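Long-range contacts in ORC1-type DNA replication protein 2 (Aeropyrum pernix, PDB 1W5T), which binds and probably hydrolyses ATP through an AAA+ domain, binds DNA, and takes part in regulating DNA replication in an archaeon: residues 34-38 with 50-54; 145-149 with 184-188; 312-317 with 333-337. All blocks are in the same frame, centred on the assembly; numbering follows the deposited sequence.

How the contacts relate
Contacts 1 and 2 belong to the AAA+ domain and share its parallel sheet, where strands 51-56 and 180-186 are neighbours: N52 O lies 2.8 Å from L184 N, and I54 N lies 2.9 Å from L184 O, both probable hydrogen bonds. Their centres are about 15 Å apart. Contact 2 is the one nearer the nucleotide, with the side chain of D145 about 4 Å from magnesium and that of E146 about 4 Å from the ATP analogue; in contact 1, I54 approaches the analogue to about 7 Å. Contact 3 sits in the winged-helix domain, about 15 Å from contact 2 and about 24 Å from contact 1 between nearest atoms.

Contact 1: residues 34-38 with 50-54; sequences LARIY and DVNMI
The Y38 ring carries the amide group of N52 over one face, ring and amide planes 63° apart, while the backbone carbonyl of D50 comes up at its edge, in the ring plane, with D50 O 3.6 Å from Y38 CE2. The contact is part of the α/β core of the AAA+ P-loop fold: helix 28-43 packs on strand 51-56, which leads to the nucleotide-binding loop, and runs nearly antiparallel to it at 9.9 Å between segment axes. A tyrosine suits this place because its ring offers a flat face to the N52 amide, while its hydroxyl, bonded to the F182 carbonyl of the adjacent strand, is satisfied in a buried setting. I37 turns its CG2 methyl to the N52 amide group and to the D50 carboxylate, 4.0 Å from D50 CG. With CG anti to the carbonyl carbon (chi1 -70°), D50 directs its acid back over the helix, where R41 forms a salt bridge with it. One helical turn before Y38, L34 spreads its two methyls along the strand: L34 CD2 lies 3.9 Å from N52 CB, and L34 CD1 meets I54 CD1 at 3.7 Å.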
loop_
_atom_site.group_PDB
_atom_site.type_symbol
_atom_site.label_atom_id
_atom_site.label_comp_id
_atom_site.label_asym_id
_atom_site.label_seq_id
_atom_site.Cartn_x
_atom_site.Cartn_y
_atom_site.Cartn_z
ATOM N N LEU A 34 -3.167 -9.732 -13.851
ATOM C CA LEU A 34 -2.081 -10.264 -13.055
ATOM C C LEU A 34 -2.149 -11.772 -13.011
ATOM O O LEU A 34 -1.141 -12.444 -13.142
ATOM C CB LEU A 34 -2.169 -9.756 -11.626
ATOM C CG LEU A 34 -1.371 -8.540 -11.224
ATOM C CD1 LEU A 34 -1.577 -8.360 -9.721
ATOM C CD2 LEU A 34 0.080 -8.713 -11.542
ATOM N N ALA A 35 -3.343 -12.299 -12.777
ATOM C CA ALA A 35 -3.514 -13.749 -12.739
ATOM C C ALA A 35 -3.080 -14.364 -14.062
ATOM O O ALA A 35 -2.269 -15.270 -14.084
ATOM C CB ALA A 35 -4.945 -14.096 -12.418
ATOM N N ARG A 36 -3.569 -13.807 -15.162
ATOM C CA ARG A 36 -3.200 -14.241 -16.518
ATOM C C ARG A 36 -1.709 -14.250 -16.847
ATOM O O ARG A 36 -1.257 -15.140 -17.552
ATOM C CB ARG A 36 -3.959 -13.439 -17.573
ATOM C CG ARG A 36 -5.171 -14.136 -18.168
ATOM C CD ARG A 36 -5.131 -15.700 -18.203
ATOM N NE ARG A 36 -6.337 -16.280 -17.565
ATOM C CZ ARG A 36 -6.752 -17.549 -17.671
ATOM N NH1 ARG A 36 -6.064 -18.440 -18.395
ATOM N NH2 ARG A 36 -7.871 -17.936 -17.042
ATOM N N ILE A 37 -0.933 -13.294 -16.344
ATOM C CA ILE A 37 0.497 -13.328 -16.640
ATOM C C ILE A 37 1.118 -14.552 -16.049
ATOM O O ILE A 37 1.886 -15.243 -16.730
ATOM C CB ILE A 37 1.187 -12.084 -16.140
ATOM C CG1 ILE A 37 0.827 -10.941 -17.071
ATOM C CG2 ILE A 37 2.730 -12.271 -16.042
ATOM C CD1 ILE A 37 0.642 -9.686 -16.328
ATOM N N TYR A 38 0.740 -14.857 -14.803
ATOM C CA TYR A 38 1.217 -16.086 -14.183
ATOM C C TYR A 38 0.718 -17.308 -14.931
ATOM O O TYR A 38 1.543 -18.108 -15.368
ATOM C CB TYR A 38 0.848 -16.142 -12.711
ATOM C CG TYR A 38 1.493 -15.043 -11.906
ATOM C CD1 TYR A 38 0.715 -14.012 -11.381
ATOM C CD2 TYR A 38 2.879 -15.027 -11.671
ATOM C CE1 TYR A 38 1.296 -12.965 -10.635
ATOM C CE2 TYR A 38 3.479 -13.990 -10.916
ATOM C CZ TYR A 38 2.674 -12.979 -10.402
ATOM O OH TYR A 38 3.221 -12.000 -9.664
ATOM N N ASP A 50 7.537 -15.773 -13.247
ATOM C CA ASP A 50 7.350 -14.329 -13.381
ATOM C C ASP A 50 7.446 -13.552 -12.071
ATOM O O ASP A 50 7.088 -14.045 -11.002
ATOM C CB ASP A 50 6.025 -14.024 -14.061
ATOM C CG ASP A 50 6.044 -14.403 -15.518
ATOM O OD1 ASP A 50 5.478 -15.468 -15.890
ATOM O OD2 ASP A 50 6.633 -13.706 -16.355
ATOM N N VAL A 51 7.950 -12.329 -12.169
ATOM C CA VAL A 51 8.010 -11.432 -11.029
ATOM C C VAL A 51 7.209 -10.216 -11.426
ATOM O O VAL A 51 7.536 -9.551 -12.407
ATOM C CB VAL A 51 9.485 -11.039 -10.693
ATOM C CG1 VAL A 51 9.548 -9.924 -9.647
ATOM C CG2 VAL A 51 10.299 -12.259 -10.250
ATOM N N ASN A 52 6.145 -9.931 -10.680
ATOM C CA ASN A 52 5.344 -8.721 -10.923
ATOM C C ASN A 52 5.212 -7.845 -9.668
ATOM O O ASN A 52 5.479 -8.278 -8.573
ATOM C CB ASN A 52 3.969 -9.091 -11.482
ATOM C CG ASN A 52 4.048 -9.900 -12.784
ATOM O OD1 ASN A 52 4.719 -9.509 -13.728
ATOM N ND2 ASN A 52 3.324 -11.015 -12.835
ATOM N N MET A 53 4.808 -6.606 -9.824
ATOM C CA MET A 53 4.695 -5.749 -8.683
ATOM C C MET A 53 3.388 -4.979 -8.685
ATOM O O MET A 53 2.907 -4.561 -9.742
ATOM C CB MET A 53 5.874 -4.777 -8.621
ATOM C CG MET A 53 5.782 -3.768 -7.467
ATOM S SD MET A 53 7.163 -2.613 -7.316
ATOM C CE MET A 53 8.333 -3.635 -6.499
ATOM N N ILE A 54 2.868 -4.753 -7.482
ATOM C CA ILE A 54 1.749 -3.858 -7.195
ATOM C C ILE A 54 2.296 -2.779 -6.317
ATOM O O ILE A 54 2.965 -3.090 -5.331
ATOM C CB ILE A 54 0.654 -4.618 -6.399
ATOM C CG1 ILE A 54 0.008 -5.729 -7.255
ATOM C CG2 ILE A 54 -0.384 -3.622 -5.835
ATOM C CD1 ILE A 54 -0.955 -6.760 -6.477
#

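Contact 2: residues 145-149 with 184-188; sequences DEFQS and LVASD
F147 and L184 meet as a CH-pi pair: L184 CD1 stands over one face of the phenyl ring, 3.9 Å from its centroid, and is displaced toward the rim. Having CG anti to the backbone N (chi1 -177°) swings the F147 ring toward strand 180-186, where a flat aromatic offers a broad surface to the branched leucine; M53 and M195 also pack on it.

The backbone of F147 is held as well. F147 N donates a nearly straight bond (172°) to V185 O at 2.8 Å, so the chain leaving strand 139-145 stays tied to the next strand while it turns. That turn includes E146, whose positive phi and psi give it a left-handed helical conformation.

In V185, the other heavily buried residue, CG1 lies 3.2 Å from D145 OD1, so the valine packs against the carboxylate. The same oxygen accepts from E146 N at 2.9 Å, whereas OD2 bonds to Y91 and to T66 of the ATP site.

Farther along, Q148 bridges two groups. Its NE2 donates to E146 OE2 at 2.9 Å, which helps to fix the rotation of the amide. Its OE1 accepts a longer, bent bond from S187 N (3.2 Å, 138°), the donor lying above the carbonyl plane.

D145 and E146, at the end of strand 139-145, are consistent with the Walker B acidic pair, and the end of strand 180-186 is where AAA+ proteins usually carry the sensor 1 residue. The bonds from E146 N, Y91 and T66 to D145, and from Q148 NE2 to E146, would help hold both carboxylates beside the magnesium ion and nucleotide, while the F147 N to V185 O bond and the F147-L184 packing fix the turn that carries them.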
loop_
_atom_site.group_PDB
_atom_site.type_symbol
_atom_site.label_atom_id
_atom_site.label_comp_id
_atom_site.label_asym_id
_atom_site.label_seq_id
_atom_site.Cartn_x
_atom_site.Cartn_y
_atom_site.Cartn_z
ATOM N N ASP A 145 5.056 -8.681 0.533
ATOM C CA ASP A 145 4.443 -7.416 0.931
ATOM C C ASP A 145 5.393 -6.453 1.641
ATOM O O ASP A 145 6.372 -6.863 2.264
ATOM C CB ASP A 145 3.255 -7.688 1.853
ATOM C CG ASP A 145 2.106 -6.724 1.644
ATOM O OD1 ASP A 145 2.276 -5.628 1.034
ATOM O OD2 ASP A 145 0.965 -6.983 2.063
ATOM N N GLU A 146 5.070 -5.162 1.560
ATOM C CA GLU A 146 5.924 -4.118 2.112
ATOM C C GLU A 146 7.334 -4.334 1.592
ATOM O O GLU A 146 8.290 -4.258 2.365
ATOM C CB GLU A 146 5.934 -4.115 3.657
ATOM C CG GLU A 146 4.582 -3.966 4.355
ATOM C CD GLU A 146 3.947 -2.585 4.209
ATOM O OE1 GLU A 146 2.801 -2.395 4.651
ATOM O OE2 GLU A 146 4.570 -1.674 3.659
ATOM N N PHE A 147 7.435 -4.575 0.280
ATOM C CA PHE A 147 8.685 -4.930 -0.368
ATOM C C PHE A 147 9.706 -3.817 -0.204
ATOM O O PHE A 147 10.900 -4.089 -0.024
ATOM C CB PHE A 147 8.471 -5.263 -1.862
ATOM C CG PHE A 147 9.724 -5.705 -2.562
ATOM C CD1 PHE A 147 10.322 -6.941 -2.255
ATOM C CD2 PHE A 147 10.323 -4.889 -3.508
ATOM C CE1 PHE A 147 11.471 -7.343 -2.896
ATOM C CE2 PHE A 147 11.486 -5.282 -4.161
ATOM C CZ PHE A 147 12.062 -6.502 -3.865
ATOM N N GLN A 148 9.232 -2.565 -0.224
ATOM C CA GLN A 148 10.123 -1.421 -0.066
ATOM C C GLN A 148 10.996 -1.551 1.180
ATOM O O GLN A 148 12.122 -1.111 1.142
ATOM C CB GLN A 148 9.375 -0.087 -0.086
ATOM C CG GLN A 148 8.682 0.291 1.218
ATOM C CD GLN A 148 7.489 -0.590 1.531
ATOM O OE1 GLN A 148 6.968 -1.337 0.671
ATOM N NE2 GLN A 148 7.026 -0.485 2.757
ATOM N N SER A 149 10.498 -2.169 2.256
ATOM C CA SER A 149 11.337 -2.406 3.441
ATOM C C SER A 149 12.458 -3.433 3.217
ATOM O O SER A 149 13.469 -3.477 3.930
ATOM C CB SER A 149 10.515 -2.750 4.685
ATOM O OG SER A 149 10.141 -4.110 4.705
ATOM N N LEU A 184 5.465 -8.876 -5.869
ATOM C CA LEU A 184 6.018 -7.931 -4.874
ATOM C C LEU A 184 4.951 -6.886 -4.627
ATOM O O LEU A 184 4.248 -6.483 -5.560
ATOM C CB LEU A 184 7.278 -7.274 -5.408
ATOM C CG LEU A 184 8.305 -8.229 -6.079
ATOM C CD1 LEU A 184 9.608 -7.522 -6.547
ATOM C CD2 LEU A 184 8.662 -9.378 -5.135
ATOM N N VAL A 185 4.770 -6.474 -3.381
ATOM C CA VAL A 185 3.820 -5.384 -3.105
ATOM C C VAL A 185 4.553 -4.312 -2.335
ATOM O O VAL A 185 5.074 -4.642 -1.297
ATOM C CB VAL A 185 2.640 -5.890 -2.270
ATOM C CG1 VAL A 185 1.651 -4.761 -1.977
ATOM C CG2 VAL A 185 1.954 -7.059 -2.965
ATOM N N ALA A 186 4.615 -3.076 -2.869
ATOM C CA ALA A 186 5.366 -1.962 -2.283
ATOM C C ALA A 186 4.442 -0.791 -2.020
ATOM O O ALA A 186 3.413 -0.681 -2.618
ATOM C CB ALA A 186 6.495 -1.508 -3.177
ATOM N N SER A 187 4.826 0.116 -1.136
ATOM C CA SER A 187 3.871 1.182 -0.780
ATOM C C SER A 187 3.645 2.203 -1.892
ATOM O O SER A 187 2.552 2.758 -2.008
ATOM C CB SER A 187 4.269 1.867 0.520
ATOM O OG SER A 187 5.561 2.374 0.351
ATOM N N ASP A 188 4.660 2.409 -2.726
ATOM C CA ASP A 188 4.589 3.411 -3.762
ATOM C C ASP A 188 5.776 3.284 -4.744
ATOM O O ASP A 188 6.673 2.449 -4.549
ATOM C CB ASP A 188 4.534 4.802 -3.102
ATOM C CG ASP A 188 5.721 5.061 -2.208
ATOM O OD1 ASP A 188 5.585 5.022 -0.961
ATOM O OD2 ASP A 188 6.861 5.269 -2.675
#

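Contact 3: residues 312-317 with 333-337; sequences IILRLI and LRQRY
L333 has CG anti to its own backbone N (chi1 -171°), which lays its two methyls against I317, and Y337, one turn later, uses a similar torsion (chi1 164°) to swing its ring toward I312 and I313. Here two helices of the winged-helix domain, 308-322 and 330-345, pack against each other; their segments cross at 120° with axes 10.2 Å apart.

L316 is the central knob. It enters the hole formed by L333, R336, Y337 and A340, a knobs-into-holes fit, and its branches divide the work: L316 CD1 rests against the backbone at Y337 CA, 3.5 Å away, while L316 CD2 touches the CB of R336 at 4.1 Å. A leucine serves well here, since its forked end can reach two residues at once. The aliphatic base of R336 completes the partly exposed margin.

Next to L316, I317 CD1 meets L333 CD2 at 3.7 Å, and F384 of strand 382-386 packs on both residues. Toward the end of the 333-337 segment, the Y337 ring is approached obliquely by I312 and I313, whose β-branches give firm, wide surfaces. Tyrosine can be buried at this point because its hydroxyl is hydrogen-bonded to H309 and to the backbone N of R350. L333 and I313 also touch helix 352-364, which follows in the helix-turn-helix order and probably corresponds to the recognition helix of the fold, so all three helices share one core. Between the two segments, the closest approach to the ring is that of I313 CG1, 3.6 Å from Y337 CD1.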
loop_
_atom_site.group_PDB
_atom_site.type_symbol
_atom_site.label_atom_id
_atom_site.label_comp_id
_atom_site.label_asym_id
_atom_site.label_seq_id
_atom_site.Cartn_x
_atom_site.Cartn_y
_atom_site.Cartn_z
ATOM N N ILE A 312 9.423 23.769 6.845
ATOM C CA ILE A 312 8.956 25.152 6.897
ATOM C C ILE A 312 7.998 25.511 5.724
ATOM O O ILE A 312 6.987 26.173 5.913
ATOM C CB ILE A 312 10.157 26.158 7.005
ATOM C CG1 ILE A 312 10.804 26.064 8.375
ATOM C CG2 ILE A 312 9.696 27.586 6.840
ATOM C CD1 ILE A 312 12.295 26.246 8.313
ATOM N N ILE A 313 8.332 25.054 4.537
ATOM C CA ILE A 313 7.535 25.289 3.340
ATOM C C ILE A 313 6.222 24.514 3.369
ATOM O O ILE A 313 5.136 25.077 3.049
ATOM C CB ILE A 313 8.345 24.955 2.082
ATOM C CG1 ILE A 313 9.634 25.806 2.066
ATOM C CG2 ILE A 313 7.482 25.188 0.845
ATOM C CD1 ILE A 313 10.769 25.280 1.099
ATOM N N LEU A 314 6.308 23.251 3.779
ATOM C CA LEU A 314 5.108 22.454 4.003
ATOM C C LEU A 314 4.132 23.140 4.980
ATOM O O LEU A 314 2.931 23.242 4.722
ATOM C CB LEU A 314 5.452 21.032 4.470
ATOM C CG LEU A 314 4.273 20.054 4.595
ATOM C CD1 LEU A 314 3.481 20.019 3.293
ATOM C CD2 LEU A 314 4.741 18.614 4.945
ATOM N N ARG A 315 4.670 23.608 6.094
ATOM C CA ARG A 315 3.885 24.319 7.087
ATOM C C ARG A 315 3.162 25.528 6.490
ATOM O O ARG A 315 1.974 25.725 6.716
ATOM C CB ARG A 315 4.769 24.761 8.258
ATOM C CG ARG A 315 3.956 25.080 9.495
ATOM C CD ARG A 315 4.333 26.354 10.171
ATOM N NE ARG A 315 3.936 26.345 11.580
ATOM C CZ ARG A 315 2.916 27.047 12.083
ATOM N NH1 ARG A 315 2.647 26.980 13.375
ATOM N NH2 ARG A 315 2.163 27.825 11.304
ATOM N N LEU A 316 3.883 26.302 5.693
ATOM C CA LEU A 316 3.331 27.521 5.152
ATOM C C LEU A 316 2.211 27.230 4.159
ATOM O O LEU A 316 1.171 27.888 4.168
ATOM C CB LEU A 316 4.431 28.363 4.508
ATOM C CG LEU A 316 5.442 29.063 5.413
ATOM C CD1 LEU A 316 6.641 29.405 4.576
ATOM C CD2 LEU A 316 4.871 30.324 6.104
ATOM N N ILE A 317 2.430 26.219 3.310
ATOM C CA ILE A 317 1.423 25.766 2.365
ATOM C C ILE A 317 0.207 25.265 3.136
ATOM O O ILE A 317 -0.912 25.551 2.761
ATOM C CB ILE A 317 2.009 24.702 1.446
ATOM C CG1 ILE A 317 3.008 25.349 0.480
ATOM C CG2 ILE A 317 0.910 23.933 0.712
ATOM C CD1 ILE A 317 3.594 24.436 -0.621
ATOM N N LEU A 333 4.398 32.591 -1.674
ATOM C CA LEU A 333 4.998 31.503 -0.921
ATOM C C LEU A 333 6.444 31.833 -0.545
ATOM O O LEU A 333 6.800 31.790 0.641
ATOM C CB LEU A 333 4.864 30.175 -1.678
ATOM C CG LEU A 333 5.247 28.869 -0.965
ATOM C CD1 LEU A 333 4.630 28.739 0.450
ATOM C CD2 LEU A 333 4.893 27.670 -1.802
ATOM N N ARG A 334 7.241 32.194 -1.558
ATOM C CA ARG A 334 8.623 32.621 -1.395
ATOM C C ARG A 334 8.734 33.749 -0.362
ATOM O O ARG A 334 9.584 33.692 0.551
ATOM C CB ARG A 334 9.210 33.066 -2.747
ATOM C CG ARG A 334 10.720 33.365 -2.753
ATOM C CD ARG A 334 11.614 32.299 -2.073
ATOM N NE ARG A 334 12.910 32.855 -1.673
ATOM C CZ ARG A 334 13.997 32.146 -1.362
ATOM N NH1 ARG A 334 15.117 32.746 -1.003
ATOM N NH2 ARG A 334 13.973 30.835 -1.389
ATOM N N GLN A 335 7.878 34.764 -0.495
ATOM C CA GLN A 335 7.863 35.900 0.446
ATOM C C GLN A 335 7.685 35.417 1.886
ATOM O O GLN A 335 8.528 35.683 2.747
ATOM C CB GLN A 335 6.743 36.871 0.100
ATOM C CG GLN A 335 7.153 38.316 0.012
ATOM C CD GLN A 335 6.096 39.151 -0.712
ATOM O OE1 GLN A 335 5.731 40.251 -0.251
ATOM N NE2 GLN A 335 5.587 38.628 -1.842
ATOM N N ARG A 336 6.592 34.689 2.120
ATOM C CA ARG A 336 6.310 34.086 3.423
ATOM C C ARG A 336 7.402 33.143 3.925
ATOM O O ARG A 336 7.617 33.027 5.119
ATOM C CB ARG A 336 4.983 33.338 3.379
ATOM C CG ARG A 336 3.756 34.242 3.339
ATOM C CD ARG A 336 2.460 33.477 3.366
ATOM N NE ARG A 336 1.329 34.344 3.085
ATOM C CZ ARG A 336 0.052 33.959 3.099
ATOM N NH1 ARG A 336 -0.896 34.854 2.828
ATOM N NH2 ARG A 336 -0.285 32.693 3.369
ATOM N N TYR A 337 8.072 32.454 3.006
ATOM C CA TYR A 337 9.128 31.521 3.357
ATOM C C TYR A 337 10.324 32.280 3.917
ATOM O O TYR A 337 10.868 31.892 4.957
ATOM C CB TYR A 337 9.551 30.678 2.138
ATOM C CG TYR A 337 10.873 29.986 2.360
ATOM C CD1 TYR A 337 10.981 28.937 3.262
ATOM C CD2 TYR A 337 12.025 30.417 1.708
ATOM C CE1 TYR A 337 12.174 28.316 3.489
ATOM C CE2 TYR A 337 13.242 29.807 1.943
ATOM C CZ TYR A 337 13.306 28.747 2.835
ATOM O OH TYR A 337 14.510 28.109 3.051
#